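PDB 6PTR: beta sliding clamp from Bartonella birtlesii LL-WM9, which probably forms a ring-shaped head-to-tail dimer around DNA that tethers DNA polymerases and other proteins and keeps replication processive. Local coordinates for residues Gln276-Ala281 and Gly303-Val308; Val183-His188 and Gly254-Tyr259; Val207-Lys212 and Ile238-Gly243. All coordinates share one frame; numbering follows the deposited sequence.

The three contacts lie in two of the clamp's three domains. Contacts 2 and 3 belong to the central domain and contact 1 to the C-terminal domain. Along the chain, contact 3 falls between the two segments of contact 2, and contact 1 follows both. The centres of contacts 2 and 3 are about 18 Å apart, and the two touch where I208 packs on the backbone of G254 and F256. Strands 179-185 and 207-210 share one sheet, which runs on to strand 269-274, just before the helix of contact 1. Contact 1 is about 30 Å from contact 2 and about 38 Å from contact 3, centre to centre. Contacts 1 and 3 help fill their domain cores, while contact 2 borders the bound griselimycin.

Contact 1: residues Gln276-Ala281 and Gly303-Val308; sequences QDFSSA and GQLKLV
The ring of F278 meets L305 at its edge. Methyl CD2 of L305 lies near the ring plane, with F278 CD1 to L305 CD2 at 3.7 Å and F278 CE1 to the same methyl at 3.8 Å. A second leucine methyl, CD2 of L307, comes up to the ring obliquely and more loosely, at 4.4 Å from F278 CE1. F353 adds an edge-to-face ring contact. The CA-CB bond of F278 does not aim at the strand. It is the anti setting of CG to the backbone N (chi1 176°) that carries the ring across to the leucines.

A281 makes the other half of the contact, three residues further along the helix. Its CB points at the strand and reaches L307 CD1 at 3.6 Å. L307 therefore divides its two methyls between A281 and the phenylalanine ring. All four touching side chains are buried and apolar, and the interface between the segments is purely van der Waals.

Over these short segments, helix 276-281 and strand 304-308 run nearly parallel, at 20°, with their axes 10.6 Å apart at the closest. Through F278 and A281, helix 275-285 packs on one face of the sheet of the C-terminal domain that holds strand 304-311. L305 and L307 also touch L298 of strand 295-301, and L305 reaches I300 of the same strand. V273 of strand 269-274 touches both F278 and L305. F278 also packs on L339 of the second helix, 336-345.

Contact 2: residues Val183-His188 and Gly254-Tyr259; sequences VATDGH and GTFPDY
V183 has the most surface buried here, and its two methyls meet two rings. CG2 sits over one face of Y259, 3.8 Å from the ring centroid and 19° off the ring normal, a CH-pi contact. The closest ring atom to V183 CG2 is Y259 CE1, at 3.6 Å. With CG1 anti to the backbone N (chi1 172°), the other methyl touches both rings, 3.9 Å from V183 CG1 to F256 CE2 and 4.0 Å from V183 CG1 to Y259 CG. Its approach to F256 is oblique.

T185 CG2 also comes obliquely to the F256 ring, 4.0 Å from F256 CZ. P257 CD lies over one face of that ring, and Y169 meets it with its plane only slightly inclined. The loop 254-259 follows strand 245-250 of the central domain and leads toward the C-terminal domain; F256 and Y259 pack it on strand 179-185. The bound peptide lies beside this junction: T185 and P257 pack on its apolar side chains, and G187 and D258 make backbone hydrogen bonds to it.

Y259 OH is hydrogen-bonded to H171 and R181. T185 OG1 bonds to R189 O and accepts from G187 N in an ST turn. An Asx turn follows, with D186 OD1 2.9 Å from H188 N.

Contact 3: residues Val207-Lys212 and Ile238-Gly243; sequences VIIPRK and IRFSLG
I209 holds CG1 anti to its carbonyl carbon (chi1 -52°), and an extended chi2 of 165° then sends methyl CD1 out toward strand 237-242. I238 answers with CG1 anti to the backbone N (chi1 -173°), again with an extended chain. The two isoleucines cross at about a right angle. Their ends meet at 4.1 Å between I209 CD1 and I238 CD1. I238 CD1 also lies 4.1 Å from I209 CG1.

The same I209 methyl reaches the ring of F240, 4.2 Å from I209 CD1 to F240 CZ. It comes at the ring edge, near the ring plane, and the two side chains approach from opposite directions. One methyl therefore bridges two residues that lie two apart on the strand and point to the same side of it. All three side chains are buried, and the spacings are those of ordinary, unstrained apolar contacts.

P210 occupies the N-cap position just before helix 211-221. This helix covers the group: V214 touches I209 and L217 touches F240. Strands 207-210 and 237-242 belong to different sheets. Their side chains meet between those sheets, beneath the helix, in the hydrophobic core of a DNA-clamp domain.

Contact 1: residues Gln276-Ala281 and Gly303-Val308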
loop_
_atom_site.group_PDB
_atom_site.type_symbol
_atom_site.label_atom_id
_atom_site.label_comp_id
_atom_site.label_asym_id
_atom_site.label_seq_id
_atom_site.Cartn_x
_atom_site.Cartn_y
_atom_site.Cartn_z
ATOM N N GLN C 276 7.470 -25.804 -6.055
ATOM C CA GLN C 276 6.623 -24.797 -6.680
ATOM C C GLN C 276 5.195 -25.307 -6.844
ATOM O O GLN C 276 4.224 -24.581 -6.606
ATOM C CB GLN C 276 7.242 -24.408 -8.028
ATOM C CG GLN C 276 8.652 -23.783 -7.941
ATOM C CD GLN C 276 9.826 -24.770 -7.677
ATOM O OE1 GLN C 276 9.696 -26.000 -7.776
ATOM N NE2 GLN C 276 10.984 -24.205 -7.344
ATOM N N ASP C 277 5.058 -26.565 -7.263
ATOM C CA ASP C 277 3.727 -27.149 -7.413
ATOM C C ASP C 277 3.017 -27.243 -6.071
ATOM O O ASP C 277 1.803 -27.005 -5.981
ATOM C CB ASP C 277 3.851 -28.528 -8.062
ATOM C CG ASP C 277 4.319 -28.454 -9.500
ATOM O OD1 ASP C 277 4.255 -27.364 -10.119
ATOM O OD2 ASP C 277 4.747 -29.498 -10.020
ATOM N N PHE C 278 3.755 -27.614 -5.017
ATOM C CA PHE C 278 3.180 -27.696 -3.670
ATOM C C PHE C 278 2.773 -26.318 -3.171
ATOM O O PHE C 278 1.666 -26.130 -2.648
ATOM C CB PHE C 278 4.201 -28.333 -2.721
ATOM C CG PHE C 278 3.756 -28.390 -1.287
ATOM C CD1 PHE C 278 2.883 -29.378 -0.863
ATOM C CD2 PHE C 278 4.206 -27.455 -0.365
ATOM C CE1 PHE C 278 2.471 -29.433 0.459
ATOM C CE2 PHE C 278 3.784 -27.499 0.957
ATOM C CZ PHE C 278 2.936 -28.494 1.368
ATOM N N SER C 279 3.666 -25.338 -3.319
ATOM C CA SER C 279 3.366 -23.982 -2.872
ATOM C C SER C 279 2.134 -23.420 -3.573
ATOM O O SER C 279 1.270 -22.814 -2.932
ATOM C CB SER C 279 4.576 -23.073 -3.121
ATOM O OG SER C 279 5.679 -23.520 -2.358
ATOM N N SER C 280 2.049 -23.576 -4.898
ATOM C CA SER C 280 0.913 -23.021 -5.627
ATOM C C SER C 280 -0.387 -23.708 -5.224
ATOM O O SER C 280 -1.430 -23.061 -5.095
ATOM C CB SER C 280 1.139 -23.143 -7.132
ATOM O OG SER C 280 2.299 -22.437 -7.539
ATOM N N ALA C 281 -0.341 -25.025 -5.015
ATOM C CA ALA C 281 -1.548 -25.748 -4.598
ATOM C C ALA C 281 -2.012 -25.321 -3.212
ATOM O O ALA C 281 -3.213 -25.124 -2.990
ATOM C CB ALA C 281 -1.291 -27.250 -4.627
ATOM N N GLY C 303 2.939 -42.105 -3.823
ATOM C CA GLY C 303 3.042 -41.373 -5.067
ATOM C C GLY C 303 2.137 -40.168 -5.200
ATOM O O GLY C 303 2.154 -39.522 -6.257
ATOM N N GLN C 304 1.377 -39.816 -4.167
ATOM C CA GLN C 304 0.255 -38.900 -4.343
ATOM C C GLN C 304 0.006 -38.095 -3.075
ATOM O O GLN C 304 -0.017 -38.646 -1.972
ATOM C CB GLN C 304 -0.990 -39.705 -4.715
ATOM C CG GLN C 304 -2.256 -38.938 -4.895
ATOM C CD GLN C 304 -3.417 -39.875 -5.152
ATOM O OE1 GLN C 304 -4.363 -39.941 -4.367
ATOM N NE2 GLN C 304 -3.343 -40.623 -6.248
ATOM N N LEU C 305 -0.216 -36.796 -3.238
ATOM C CA LEU C 305 -0.567 -35.938 -2.119
ATOM C C LEU C 305 -1.864 -35.210 -2.436
ATOM O O LEU C 305 -1.959 -34.528 -3.463
ATOM C CB LEU C 305 0.547 -34.926 -1.836
ATOM C CG LEU C 305 0.288 -33.814 -0.829
ATOM C CD1 LEU C 305 0.150 -34.406 0.544
ATOM C CD2 LEU C 305 1.416 -32.815 -0.853
ATOM N N LYS C 306 -2.854 -35.338 -1.555
ATOM C CA LYS C 306 -4.078 -34.546 -1.658
ATOM C C LYS C 306 -4.109 -33.501 -0.561
ATOM O O LYS C 306 -3.690 -33.767 0.570
ATOM C CB LYS C 306 -5.328 -35.428 -1.558
ATOM C CG LYS C 306 -5.462 -36.423 -2.699
ATOM C CD LYS C 306 -6.860 -37.026 -2.751
ATOM C CE LYS C 306 -6.855 -38.494 -2.381
ATOM N NZ LYS C 306 -8.175 -39.115 -2.683
ATOM N N LEU C 307 -4.630 -32.321 -0.895
ATOM C CA LEU C 307 -4.737 -31.207 0.031
ATOM C C LEU C 307 -6.211 -30.887 0.187
ATOM O O LEU C 307 -6.942 -30.890 -0.799
ATOM C CB LEU C 307 -4.017 -29.967 -0.513
ATOM C CG LEU C 307 -2.557 -30.153 -0.863
ATOM C CD1 LEU C 307 -2.015 -28.880 -1.481
ATOM C CD2 LEU C 307 -1.800 -30.496 0.402
ATOM N N VAL C 308 -6.655 -30.611 1.414
ATOM C CA VAL C 308 -8.047 -30.226 1.642
ATOM C C VAL C 308 -8.101 -29.113 2.674
ATOM O O VAL C 308 -7.485 -29.218 3.744
ATOM C CB VAL C 308 -8.924 -31.399 2.118
ATOM C CG1 VAL C 308 -10.360 -30.888 2.268
ATOM C CG2 VAL C 308 -8.883 -32.540 1.138
#

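Contact 2: residues Val183-His188 and Gly254-Tyr259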
loop_
_atom_site.group_PDB
_atom_site.type_symbol
_atom_site.label_atom_id
_atom_site.label_comp_id
_atom_site.label_asym_id
_atom_site.label_seq_id
_atom_site.Cartn_x
_atom_site.Cartn_y
_atom_site.Cartn_z
ATOM N N VAL C 183 18.952 -19.573 15.996
ATOM C CA VAL C 183 17.655 -20.243 16.082
ATOM C C VAL C 183 16.579 -19.201 16.335
ATOM O O VAL C 183 16.743 -18.291 17.165
ATOM C CB VAL C 183 17.632 -21.328 17.182
ATOM C CG1 VAL C 183 16.192 -21.874 17.368
ATOM C CG2 VAL C 183 18.575 -22.477 16.831
ATOM N N ALA C 184 15.445 -19.348 15.647
ATOM C CA ALA C 184 14.273 -18.547 15.953
ATOM C C ALA C 184 13.052 -19.450 15.953
ATOM O O ALA C 184 12.959 -20.400 15.172
ATOM C CB ALA C 184 14.052 -17.411 14.927
ATOM N N THR C 185 12.106 -19.120 16.807
ATOM C CA THR C 185 10.870 -19.881 16.828
ATOM C C THR C 185 9.761 -19.004 17.380
ATOM O O THR C 185 9.996 -18.064 18.141
ATOM C CB THR C 185 11.038 -21.150 17.662
ATOM O OG1 THR C 185 9.831 -21.934 17.597
ATOM C CG2 THR C 185 11.297 -20.790 19.108
ATOM N N ASP C 186 8.535 -19.338 16.989
ATOM C CA ASP C 186 7.344 -18.733 17.558
ATOM C C ASP C 186 6.470 -19.767 18.264
ATOM O O ASP C 186 5.311 -19.478 18.564
ATOM C CB ASP C 186 6.561 -18.005 16.462
ATOM C CG ASP C 186 6.033 -18.939 15.384
ATOM O OD1 ASP C 186 6.254 -20.172 15.460
ATOM O OD2 ASP C 186 5.396 -18.418 14.450
ATOM N N GLY C 187 7.000 -20.964 18.518
ATOM C CA GLY C 187 6.260 -22.044 19.123
ATOM C C GLY C 187 5.541 -22.936 18.133
ATOM O O GLY C 187 4.983 -23.966 18.539
ATOM N N HIS C 188 5.533 -22.568 16.849
ATOM C CA HIS C 188 4.884 -23.369 15.815
ATOM C C HIS C 188 5.866 -23.694 14.703
ATOM O O HIS C 188 5.922 -24.835 14.238
ATOM C CB HIS C 188 3.673 -22.621 15.259
ATOM C CG HIS C 188 2.611 -22.421 16.288
ATOM N ND1 HIS C 188 2.430 -21.223 16.943
ATOM C CD2 HIS C 188 1.718 -23.286 16.824
ATOM C CE1 HIS C 188 1.442 -21.351 17.815
ATOM N NE2 HIS C 188 0.989 -22.590 17.756
ATOM N N GLY C 254 16.435 -12.668 29.129
ATOM C CA GLY C 254 15.707 -13.894 29.402
ATOM C C GLY C 254 16.543 -15.075 28.967
ATOM O O GLY C 254 17.649 -14.927 28.442
ATOM N N THR C 255 16.010 -16.263 29.202
ATOM C CA THR C 255 16.693 -17.497 28.826
ATOM C C THR C 255 15.923 -18.168 27.691
ATOM O O THR C 255 14.736 -18.462 27.841
ATOM C CB THR C 255 16.812 -18.432 30.024
ATOM O OG1 THR C 255 17.561 -17.770 31.052
ATOM C CG2 THR C 255 17.534 -19.699 29.622
ATOM N N PHE C 256 16.605 -18.434 26.577
ATOM C CA PHE C 256 15.951 -19.076 25.436
ATOM C C PHE C 256 15.646 -20.546 25.753
ATOM O O PHE C 256 16.400 -21.202 26.477
ATOM C CB PHE C 256 16.855 -18.964 24.205
ATOM C CG PHE C 256 16.143 -19.136 22.897
ATOM C CD1 PHE C 256 15.370 -18.108 22.385
ATOM C CD2 PHE C 256 16.236 -20.331 22.179
ATOM C CE1 PHE C 256 14.700 -18.246 21.172
ATOM C CE2 PHE C 256 15.584 -20.471 20.956
ATOM C CZ PHE C 256 14.810 -19.408 20.454
ATOM N N PRO C 257 14.536 -21.092 25.235
ATOM C CA PRO C 257 14.202 -22.493 25.538
ATOM C C PRO C 257 15.225 -23.483 24.999
ATOM O O PRO C 257 16.046 -23.177 24.133
ATOM C CB PRO C 257 12.833 -22.708 24.862
ATOM C CG PRO C 257 12.249 -21.316 24.722
ATOM C CD PRO C 257 13.445 -20.386 24.532
ATOM N N ASP C 258 15.144 -24.700 25.542
ATOM C CA ASP C 258 16.002 -25.825 25.161
ATOM C C ASP C 258 15.475 -26.376 23.835
ATOM O O ASP C 258 14.864 -27.444 23.751
ATOM C CB ASP C 258 16.008 -26.854 26.283
ATOM C CG ASP C 258 16.955 -28.015 26.033
ATOM O OD1 ASP C 258 17.694 -28.004 25.032
ATOM O OD2 ASP C 258 16.936 -28.939 26.868
ATOM N N TYR C 259 15.725 -25.593 22.776
ATOM C CA TYR C 259 15.113 -25.832 21.472
ATOM C C TYR C 259 15.546 -27.148 20.847
ATOM O O TYR C 259 14.833 -27.669 19.989
ATOM C CB TYR C 259 15.434 -24.678 20.503
ATOM C CG TYR C 259 16.906 -24.653 20.183
ATOM C CD1 TYR C 259 17.418 -25.419 19.133
ATOM C CD2 TYR C 259 17.797 -23.942 20.977
ATOM C CE1 TYR C 259 18.772 -25.466 18.875
ATOM C CE2 TYR C 259 19.174 -23.982 20.718
ATOM C CZ TYR C 259 19.641 -24.747 19.677
ATOM O OH TYR C 259 20.980 -24.830 19.407
#

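Contact 3: residues Val207-Lys212 and Ile238-Gly243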
loop_
_atom_site.group_PDB
_atom_site.type_symbol
_atom_site.label_atom_id
_atom_site.label_comp_id
_atom_site.label_asym_id
_atom_site.label_seq_id
_atom_site.Cartn_x
_atom_site.Cartn_y
_atom_site.Cartn_z
ATOM N N VAL C 207 23.095 -15.427 23.314
ATOM C CA VAL C 207 22.305 -14.216 23.515
ATOM C C VAL C 207 21.107 -14.187 22.575
ATOM O O VAL C 207 21.080 -14.825 21.518
ATOM C CB VAL C 207 23.147 -12.935 23.319
ATOM C CG1 VAL C 207 24.389 -12.957 24.227
ATOM C CG2 VAL C 207 23.552 -12.781 21.851
ATOM N N ILE C 208 20.113 -13.400 22.965
ATOM C CA ILE C 208 18.872 -13.262 22.197
ATOM C C ILE C 208 18.870 -11.867 21.590
ATOM O O ILE C 208 18.753 -10.871 22.311
ATOM C CB ILE C 208 17.634 -13.485 23.067
ATOM C CG1 ILE C 208 17.665 -14.880 23.693
ATOM C CG2 ILE C 208 16.343 -13.298 22.228
ATOM C CD1 ILE C 208 16.591 -15.047 24.781
ATOM N N ILE C 209 19.019 -11.790 20.269
ATOM C CA ILE C 209 19.007 -10.496 19.587
ATOM C C ILE C 209 17.560 -10.081 19.361
ATOM O O ILE C 209 16.801 -10.849 18.751
ATOM C CB ILE C 209 19.744 -10.581 18.248
ATOM C CG1 ILE C 209 21.131 -11.180 18.448
ATOM C CG2 ILE C 209 19.731 -9.197 17.572
ATOM C CD1 ILE C 209 21.796 -11.648 17.128
ATOM N N PRO C 210 17.127 -8.905 19.819
ATOM C CA PRO C 210 15.708 -8.528 19.679
ATOM C C PRO C 210 15.246 -8.428 18.229
ATOM O O PRO C 210 16.009 -8.056 17.327
ATOM C CB PRO C 210 15.628 -7.157 20.367
ATOM C CG PRO C 210 16.852 -7.109 21.249
ATOM C CD PRO C 210 17.908 -7.891 20.545
ATOM N N ARG C 211 13.973 -8.780 18.034
ATOM C CA ARG C 211 13.310 -8.716 16.733
ATOM C C ARG C 211 13.525 -7.386 16.011
ATOM O O ARG C 211 13.793 -7.372 14.802
ATOM C CB ARG C 211 11.812 -8.981 16.938
ATOM C CG ARG C 211 10.979 -8.928 15.689
ATOM C CD ARG C 211 9.615 -9.564 15.924
ATOM N NE ARG C 211 8.959 -9.071 17.133
ATOM C CZ ARG C 211 8.152 -8.018 17.162
ATOM N NH1 ARG C 211 7.588 -7.643 18.301
ATOM N NH2 ARG C 211 7.912 -7.334 16.050
ATOM N N LYS C 212 13.427 -6.252 16.722
ATOM C CA LYS C 212 13.571 -4.965 16.029
ATOM C C LYS C 212 14.978 -4.770 15.480
ATOM O O LYS C 212 15.143 -4.276 14.356
ATOM C CB LYS C 212 13.205 -3.790 16.944
ATOM C CG LYS C 212 13.400 -2.403 16.253
ATOM C CD LYS C 212 12.749 -1.299 17.057
ATOM C CE LYS C 212 12.739 0.046 16.290
ATOM N NZ LYS C 212 12.117 1.124 17.071
ATOM N N ILE C 238 24.675 -5.890 22.155
ATOM C CA ILE C 238 25.354 -6.375 20.963
ATOM C C ILE C 238 25.463 -5.219 19.983
ATOM O O ILE C 238 24.592 -4.345 19.936
ATOM C CB ILE C 238 24.619 -7.579 20.332
ATOM C CG1 ILE C 238 25.440 -8.178 19.194
ATOM C CG2 ILE C 238 23.214 -7.181 19.830
ATOM C CD1 ILE C 238 24.896 -9.580 18.763
ATOM N N ARG C 239 26.560 -5.186 19.239
ATOM C CA ARG C 239 26.844 -4.091 18.318
ATOM C C ARG C 239 27.282 -4.681 16.993
ATOM O O ARG C 239 28.094 -5.615 16.965
ATOM C CB ARG C 239 27.928 -3.168 18.863
ATOM C CG ARG C 239 28.375 -2.105 17.863
ATOM C CD ARG C 239 29.337 -1.118 18.501
ATOM N NE ARG C 239 28.642 -0.250 19.447
ATOM C CZ ARG C 239 29.245 0.566 20.311
ATOM N NH1 ARG C 239 30.573 0.629 20.363
ATOM N NH2 ARG C 239 28.511 1.317 21.130
ATOM N N PHE C 240 26.724 -4.148 15.904
ATOM C CA PHE C 240 27.106 -4.535 14.554
ATOM C C PHE C 240 27.656 -3.300 13.866
ATOM O O PHE C 240 26.939 -2.303 13.721
ATOM C CB PHE C 240 25.915 -5.069 13.759
ATOM C CG PHE C 240 25.246 -6.242 14.377
ATOM C CD1 PHE C 240 24.274 -6.071 15.358
ATOM C CD2 PHE C 240 25.554 -7.528 13.959
ATOM C CE1 PHE C 240 23.647 -7.159 15.930
ATOM C CE2 PHE C 240 24.908 -8.630 14.531
ATOM C CZ PHE C 240 23.971 -8.441 15.519
ATOM N N SER C 241 28.902 -3.371 13.420
ATOM C CA SER C 241 29.519 -2.268 12.692
ATOM C C SER C 241 29.779 -2.724 11.265
ATOM O O SER C 241 30.441 -3.738 11.040
ATOM C CB SER C 241 30.818 -1.814 13.366
ATOM O OG SER C 241 30.552 -1.369 14.685
ATOM N N LEU C 242 29.247 -1.991 10.298
ATOM C CA LEU C 242 29.490 -2.373 8.916
ATOM C C LEU C 242 29.400 -1.113 8.075
ATOM O O LEU C 242 28.515 -0.285 8.295
ATOM C CB LEU C 242 28.496 -3.443 8.436
ATOM C CG LEU C 242 26.986 -3.218 8.442
ATOM C CD1 LEU C 242 26.333 -4.310 7.602
ATOM C CD2 LEU C 242 26.384 -3.229 9.856
ATOM N N GLY C 243 30.327 -0.963 7.133
ATOM C CA GLY C 243 30.378 0.268 6.362
ATOM C C GLY C 243 30.561 1.463 7.278
ATOM O O GLY C 243 31.419 1.478 8.167
#